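Local coordinates for protein lovastatin nonaketide synthase, polyketide synthase component (PDB 7CPX) that builds the polyketide dihydromonacolin L, on the route to lovastatin, from malonyl-CoA, NADPH and S-adenosylmethionine while the chain stays tethered to its carrier domain, at residues L2246-L2251 with G2303-Y2307; K2266-R2271 with A2310-L2314. The protein carries 2 engineered substitutions. All blocks are in the same frame, centred on the assembly; numbering follows the deposited sequence.

Both contacts lie in the ketoreductase domain, on the side of its parallel sheet that carries helices 2256-2276 and 2305-2323. After strand 2236-2241 the chain enters the loop holding 2246-2251, runs through helix 2256-2276 with 2266-2271, forms strand 2288-2294, and then reaches 2303-2307 and 2310-2314. Contact 1 therefore closes a loop with 51 residues between its segments, and contact 2 one with 38. The segments alternate along the chain, so the two closures cross. Contact 1 ties the loop to the start of helix 2305-2323, and contact 2 joins this helix to helix 2256-2276. Their centres are 15 Å apart, and Tyr2307 CE1 packs on Lys2266 CE at 3.7 Å.

Contact 1 of 2, residues L2246-L2251 with G2303-Y2307; sequences LQDVML and GQANY
The carbonyl oxygen of Gly2303 is approached by two groups of the loop 2246-2251. Val2249 N donates a hydrogen bond to Gly2303 O at 2.9 Å, arriving in the carbonyl plane on a lone pair. Asp2248 CA adds a CA-H...O contact of 3.3 Å to Gly2303 O. In return, Gly2303 CA lies 3.4 Å from Val2249 O in a second CA-H...O contact. Next to this pair, the side chains of Asp2248 and Gln2304 run alongside each other in the same direction, their carboxylate and amide planes turned 37° apart. Gln2304 NE2 donates to Asp2248 OD1 at 3.2 Å (N-H...O 164°), with OD1 met from above the carboxylate plane. Asn2301 ND2 holds the amide's OE1. At the N-terminal end of the loop segment, Leu2246 CD2 stands over the centre of the Tyr2307 ring, 3.7 Å from its centroid, a CH-pi contact; Tyr2307 CG, anti to the backbone N (chi1 -171°), brings this NADP-pocket ring there. At the far end Leu2251 CD1 meets Ala2305 CB at 3.8 Å, beside helix 1735-1750. One backbone bond and one side-chain bond thus join the loop to the turn before helix 2305-2323, and the Gln2304 amide is held at both its N and its O, which should limit its rotation.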
ATOM      1  N   LEU A2246      42.058   4.990  51.975  1.00110.35           N
ATOM      2  CA  LEU A2246      41.178   4.042  52.641  1.00110.35           C
ATOM      3  C   LEU A2246      41.982   2.920  53.279  1.00110.35           C
ATOM      4  O   LEU A2246      42.951   2.424  52.697  1.00110.35           O
ATOM      5  CB  LEU A2246      40.162   3.455  51.657  1.00110.35           C
ATOM      6  CG  LEU A2246      39.101   4.428  51.141  1.00110.35           C
ATOM      7  CD1 LEU A2246      38.237   3.766  50.080  1.00110.35           C
ATOM      8  CD2 LEU A2246      38.243   4.939  52.287  1.00110.35           C
ATOM      9  N   GLN A2247      41.567   2.530  54.484  1.00116.49           N
ATOM     10  CA  GLN A2247      42.143   1.391  55.203  1.00116.49           C
ATOM     11  C   GLN A2247      40.984   0.673  55.890  1.00116.49           C
ATOM     12  O   GLN A2247      40.603   1.016  57.013  1.00116.49           O
ATOM     13  CB  GLN A2247      43.205   1.836  56.198  1.00116.49           C
ATOM     14  CG  GLN A2247      44.518   2.246  55.560  1.00116.49           C
ATOM     15  CD  GLN A2247      45.235   1.081  54.908  1.00116.49           C
ATOM     16  OE1 GLN A2247      44.839  -0.074  55.066  1.00116.49           O
ATOM     17  NE2 GLN A2247      46.295   1.379  54.168  1.00116.49           N
ATOM     18  N   ASP A2248      40.426  -0.323  55.208  1.00122.06           N
ATOM     19  CA  ASP A2248      39.285  -1.078  55.721  1.00122.06           C
ATOM     20  C   ASP A2248      39.790  -2.025  56.800  1.00122.06           C
ATOM     21  O   ASP A2248      40.185  -3.160  56.532  1.00122.06           O
ATOM     22  CB  ASP A2248      38.590  -1.830  54.595  1.00122.06           C
ATOM     23  CG  ASP A2248      38.111  -0.911  53.489  1.00122.06           C
ATOM     24  OD1 ASP A2248      37.820   0.268  53.781  1.00122.06           O
ATOM     25  OD2 ASP A2248      38.026  -1.366  52.330  1.00122.06           O
ATOM     26  N   VAL A2249      39.777  -1.548  58.044  1.00123.27           N
ATOM     27  CA  VAL A2249      40.288  -2.317  59.171  1.00123.27           C
ATOM     28  C   VAL A2249      39.538  -1.897  60.427  1.00123.27           C
ATOM     29  O   VAL A2249      39.096  -0.754  60.556  1.00123.27           O
ATOM     30  CB  VAL A2249      41.811  -2.120  59.346  1.00123.27           C
ATOM     31  CG1 VAL A2249      42.126  -0.654  59.574  1.00123.27           C
ATOM     32  CG2 VAL A2249      42.331  -2.965  60.498  1.00123.27           C
ATOM     33  N   MET A2250      39.402  -2.839  61.354  1.00125.71           N
ATOM     34  CA  MET A2250      38.760  -2.570  62.630  1.00125.71           C
ATOM     35  C   MET A2250      39.708  -1.832  63.566  1.00125.71           C
ATOM     36  O   MET A2250      40.923  -2.046  63.549  1.00125.71           O
ATOM     37  CB  MET A2250      38.302  -3.875  63.282  1.00125.71           C
ATOM     38  CG  MET A2250      36.879  -4.276  62.942  1.00125.71           C
ATOM     39  SD  MET A2250      35.663  -3.054  63.469  1.00125.71           S
ATOM     40  CE  MET A2250      36.061  -2.878  65.209  1.00125.71           C
ATOM     41  N   LEU A2251      39.132  -0.965  64.402  1.00123.53           N
ATOM     42  CA  LEU A2251      39.947  -0.176  65.320  1.00123.53           C
ATOM     43  C   LEU A2251      40.787  -1.072  66.220  1.00123.53           C
ATOM     44  O   LEU A2251      41.971  -0.799  66.448  1.00123.53           O
ATOM     45  CB  LEU A2251      39.059   0.739  66.159  1.00123.53           C
ATOM     46  CG  LEU A2251      38.528   1.989  65.458  1.00123.53           C
ATOM     47  CD1 LEU A2251      37.481   2.655  66.318  1.00123.53           C
ATOM     48  CD2 LEU A2251      39.652   2.963  65.158  1.00123.53           C
ATOM     49  N   GLY A2303      34.661  -1.240  59.879  1.00120.11           N
ATOM     50  CA  GLY A2303      35.968  -1.205  59.263  1.00120.11           C
ATOM     51  C   GLY A2303      36.379   0.138  58.700  1.00120.11           C
ATOM     52  O   GLY A2303      37.442   0.224  58.073  1.00120.11           O
ATOM     53  N   GLN A2304      35.580   1.190  58.903  1.00114.99           N
ATOM     54  CA  GLN A2304      35.889   2.498  58.339  1.00114.99           C
ATOM     55  C   GLN A2304      35.692   3.616  59.356  1.00114.99           C
ATOM     56  O   GLN A2304      35.309   4.731  58.990  1.00114.99           O
ATOM     57  CB  GLN A2304      35.038   2.771  57.098  1.00114.99           C
ATOM     58  CG  GLN A2304      35.401   1.917  55.898  1.00114.99           C
ATOM     59  CD  GLN A2304      34.587   2.266  54.670  1.00114.99           C
ATOM     60  OE1 GLN A2304      33.604   3.003  54.753  1.00114.99           O
ATOM     61  NE2 GLN A2304      34.992   1.741  53.520  1.00114.99           N
ATOM     62  N   ALA A2305      35.950   3.339  60.636  1.00117.52           N
ATOM     63  CA  ALA A2305      35.902   4.405  61.631  1.00117.52           C
ATOM     64  C   ALA A2305      36.955   5.462  61.349  1.00117.52           C
ATOM     65  O   ALA A2305      36.736   6.648  61.610  1.00117.52           O
ATOM     66  CB  ALA A2305      36.085   3.827  63.033  1.00117.52           C
ATOM     67  N   ASN A2306      38.101   5.045  60.818  1.00116.31           N
ATOM     68  CA  ASN A2306      39.109   5.990  60.355  1.00116.31           C
ATOM     69  C   ASN A2306      38.521   6.945  59.321  1.00116.31           C
ATOM     70  O   ASN A2306      38.608   8.176  59.453  1.00116.31           O
ATOM     71  CB  ASN A2306      40.274   5.192  59.771  1.00116.31           C
ATOM     72  CG  ASN A2306      41.541   5.983  59.680  1.00116.31           C
ATOM     73  OD1 ASN A2306      41.602   7.138  60.092  1.00116.31           O
ATOM     74  ND2 ASN A2306      42.583   5.356  59.143  1.00116.31           N
ATOM     75  N   TYR A2307      37.891   6.378  58.289  1.00110.30           N
ATOM     76  CA  TYR A2307      37.306   7.176  57.219  1.00110.30           C
ATOM     77  C   TYR A2307      36.197   8.077  57.746  1.00110.30           C
ATOM     78  O   TYR A2307      36.118   9.259  57.386  1.00110.30           O
ATOM     79  CB  TYR A2307      36.770   6.234  56.141  1.00110.30           C
ATOM     80  CG  TYR A2307      36.315   6.888  54.861  1.00110.30           C
ATOM     81  CD1 TYR A2307      36.877   8.076  54.418  1.00110.30           C
ATOM     82  CD2 TYR A2307      35.322   6.305  54.088  1.00110.30           C
ATOM     83  CE1 TYR A2307      36.463   8.662  53.241  1.00110.30           C
ATOM     84  CE2 TYR A2307      34.899   6.883  52.915  1.00110.30           C
ATOM     85  CZ  TYR A2307      35.470   8.061  52.497  1.00110.30           C
ATOM     86  OH  TYR A2307      35.041   8.632  51.327  1.00110.30           O
TER

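Contact 2 of 2, residues K2266-R2271 with A2310-L2314; sequences KVEGVR and ANCYL
Two neighbouring beta-alpha-beta crossovers of the ketoreductase Rossmann fold supply the helices that meet here, 2256-2276 and 2305-2323. Their short segments run nearly parallel, 19° apart with axes 8.9 Å from each other at closest approach. At one end Lys2266 CB rests on Ala2310 CB at 3.7 Å. Lys2266 CG is anti to the carbonyl carbon (chi1 -66°), and beyond a bend at chi2 the chain runs out past the Leu2314 methyls. There Lys2266 NZ donates a 2.9 Å hydrogen bond to Asn2311 OD1, nearly along the C=O axis (160°). Further along, Tyr2313 reaches across to Val2267. Val2267 CG1 lies over the centre of the Tyr2313 ring, close to the ring normal, in a CH-pi contact. The Val2270 and Leu2314 side chains cross at about a right angle, Val2270 CG1 touching Leu2314 CD1 at 3.4 Å. Phe2241 and Met2291 of the sheet back this pair. Where the interface ends, Arg2271 CD passes the Tyr2313 hydroxyl (OH) at 3.5 Å, while Arg2271 NE donates to Glu2268 OE1 of its own helix at 2.8 Å, part of a salt bridge. His1736 meets the Tyr2313 ring edge-to-face. Lys2266 belongs to the NADP pocket, and Asn2311 also touches Ser2294. With Tyr2307 packed on Lys2266, this grouping is consistent with the Lys-Ser-Tyr-Asn set of ketoreductase domains in the short-chain dehydrogenase/reductase fold.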
ATOM      1  N   LYS A2266      42.791  14.046  54.634  1.00106.81           N
ATOM      2  CA  LYS A2266      41.535  14.739  54.893  1.00106.81           C
ATOM      3  C   LYS A2266      41.715  15.830  55.942  1.00106.81           C
ATOM      4  O   LYS A2266      41.545  17.019  55.655  1.00106.81           O
ATOM      5  CB  LYS A2266      40.472  13.738  55.354  1.00106.81           C
ATOM      6  CG  LYS A2266      40.049  12.720  54.308  1.00106.81           C
ATOM      7  CD  LYS A2266      38.756  13.125  53.619  1.00106.81           C
ATOM      8  CE  LYS A2266      38.138  11.957  52.871  1.00106.81           C
ATOM      9  NZ  LYS A2266      36.901  12.350  52.143  1.00106.81           N
ATOM     10  N   VAL A2267      42.083  15.434  57.162  1.00109.35           N
ATOM     11  CA  VAL A2267      42.109  16.365  58.289  1.00109.35           C
ATOM     12  C   VAL A2267      43.137  17.462  58.054  1.00109.35           C
ATOM     13  O   VAL A2267      42.813  18.656  58.050  1.00109.35           O
ATOM     14  CB  VAL A2267      42.392  15.607  59.599  1.00109.35           C
ATOM     15  CG1 VAL A2267      42.525  16.583  60.757  1.00109.35           C
ATOM     16  CG2 VAL A2267      41.295  14.590  59.863  1.00109.35           C
ATOM     17  N   GLU A2268      44.403  17.075  57.883  1.00109.07           N
ATOM     18  CA  GLU A2268      45.448  18.075  57.718  1.00109.07           C
ATOM     19  C   GLU A2268      45.252  18.864  56.433  1.00109.07           C
ATOM     20  O   GLU A2268      45.581  20.052  56.383  1.00109.07           O
ATOM     21  CB  GLU A2268      46.823  17.406  57.737  1.00109.07           C
ATOM     22  CG  GLU A2268      47.992  18.370  57.626  1.00109.07           C
ATOM     23  CD  GLU A2268      48.048  19.362  58.773  1.00109.07           C
ATOM     24  OE1 GLU A2268      47.349  19.147  59.785  1.00109.07           O
ATOM     25  OE2 GLU A2268      48.793  20.358  58.661  1.00109.07           O
ATOM     26  N   GLY A2269      44.712  18.228  55.393  1.00106.77           N
ATOM     27  CA  GLY A2269      44.444  18.955  54.164  1.00106.77           C
ATOM     28  C   GLY A2269      43.432  20.068  54.361  1.00106.77           C
ATOM     29  O   GLY A2269      43.653  21.209  53.940  1.00106.77           O
ATOM     30  N   VAL A2270      42.310  19.756  55.015  1.00107.12           N
ATOM     31  CA  VAL A2270      41.307  20.787  55.261  1.00107.12           C
ATOM     32  C   VAL A2270      41.866  21.846  56.196  1.00107.12           C
ATOM     33  O   VAL A2270      41.574  23.033  56.047  1.00107.12           O
ATOM     34  CB  VAL A2270      40.000  20.182  55.811  1.00107.12           C
ATOM     35  CG1 VAL A2270      39.388  19.243  54.804  1.00107.12           C
ATOM     36  CG2 VAL A2270      40.223  19.472  57.140  1.00107.12           C
ATOM     37  N   ARG A2271      42.676  21.438  57.172  1.00109.50           N
ATOM     38  CA  ARG A2271      43.263  22.409  58.088  1.00109.50           C
ATOM     39  C   ARG A2271      44.149  23.393  57.336  1.00109.50           C
ATOM     40  O   ARG A2271      44.032  24.614  57.504  1.00109.50           O
ATOM     41  CB  ARG A2271      44.054  21.675  59.170  1.00109.50           C
ATOM     42  CG  ARG A2271      44.519  22.544  60.319  1.00109.50           C
ATOM     43  CD  ARG A2271      44.654  21.717  61.587  1.00109.50           C
ATOM     44  NE  ARG A2271      45.488  20.538  61.385  1.00109.50           N
ATOM     45  CZ  ARG A2271      45.557  19.514  62.225  1.00109.50           C
ATOM     46  NH1 ARG A2271      44.842  19.481  63.337  1.00109.50           N
ATOM     47  NH2 ARG A2271      46.361  18.493  61.939  1.00109.50           N
ATOM     48  N   ALA A2310      37.626  11.000  59.688  1.00109.55           N
ATOM     49  CA  ALA A2310      38.173  12.011  58.788  1.00109.55           C
ATOM     50  C   ALA A2310      37.050  12.841  58.174  1.00109.55           C
ATOM     51  O   ALA A2310      37.109  14.079  58.144  1.00109.55           O
ATOM     52  CB  ALA A2310      39.006  11.345  57.695  1.00109.55           C
ATOM     53  N   ASN A2311      36.003  12.168  57.692  1.00108.71           N
ATOM     54  CA  ASN A2311      34.902  12.884  57.070  1.00108.71           C
ATOM     55  C   ASN A2311      34.167  13.773  58.071  1.00108.71           C
ATOM     56  O   ASN A2311      33.673  14.842  57.704  1.00108.71           O
ATOM     57  CB  ASN A2311      33.925  11.903  56.417  1.00108.71           C
ATOM     58  CG  ASN A2311      34.525  11.200  55.211  1.00108.71           C
ATOM     59  OD1 ASN A2311      35.227  11.811  54.418  1.00108.71           O
ATOM     60  ND2 ASN A2311      34.240   9.915  55.071  1.00108.71           N
ATOM     61  N   CYS A2312      34.082  13.352  59.331  1.00110.61           N
ATOM     62  CA  CYS A2312      33.441  14.179  60.344  1.00110.61           C
ATOM     63  C   CYS A2312      34.301  15.380  60.713  1.00110.61           C
ATOM     64  O   CYS A2312      33.764  16.446  61.029  1.00110.61           O
ATOM     65  CB  CYS A2312      33.111  13.343  61.577  1.00110.61           C
ATOM     66  SG  CYS A2312      31.721  12.214  61.323  1.00110.61           S
ATOM     67  N   TYR A2313      35.625  15.242  60.664  1.00108.58           N
ATOM     68  CA  TYR A2313      36.477  16.421  60.765  1.00108.58           C
ATOM     69  C   TYR A2313      36.175  17.378  59.624  1.00108.58           C
ATOM     70  O   TYR A2313      36.113  18.598  59.820  1.00108.58           O
ATOM     71  CB  TYR A2313      37.954  16.044  60.752  1.00108.58           C
ATOM     72  CG  TYR A2313      38.873  17.207  61.070  1.00108.58           C
ATOM     73  CD1 TYR A2313      39.142  18.182  60.121  1.00108.58           C
ATOM     74  CD2 TYR A2313      39.465  17.335  62.318  1.00108.58           C
ATOM     75  CE1 TYR A2313      39.971  19.247  60.405  1.00108.58           C
ATOM     76  CE2 TYR A2313      40.299  18.396  62.610  1.00108.58           C
ATOM     77  CZ  TYR A2313      40.549  19.349  61.649  1.00108.58           C
ATOM     78  OH  TYR A2313      41.380  20.409  61.932  1.00108.58           O
ATOM     79  N   LEU A2314      35.997  16.841  58.419  1.00105.63           N
ATOM     80  CA  LEU A2314      35.620  17.684  57.285  1.00105.63           C
ATOM     81  C   LEU A2314      34.300  18.399  57.552  1.00105.63           C
ATOM     82  O   LEU A2314      34.166  19.603  57.302  1.00105.63           O
ATOM     83  CB  LEU A2314      35.518  16.832  56.017  1.00105.63           C
ATOM     84  CG  LEU A2314      36.762  16.752  55.132  1.00105.63           C
ATOM     85  CD1 LEU A2314      37.996  16.407  55.944  1.00105.63           C
ATOM     86  CD2 LEU A2314      36.555  15.733  54.023  1.00105.63           C
TER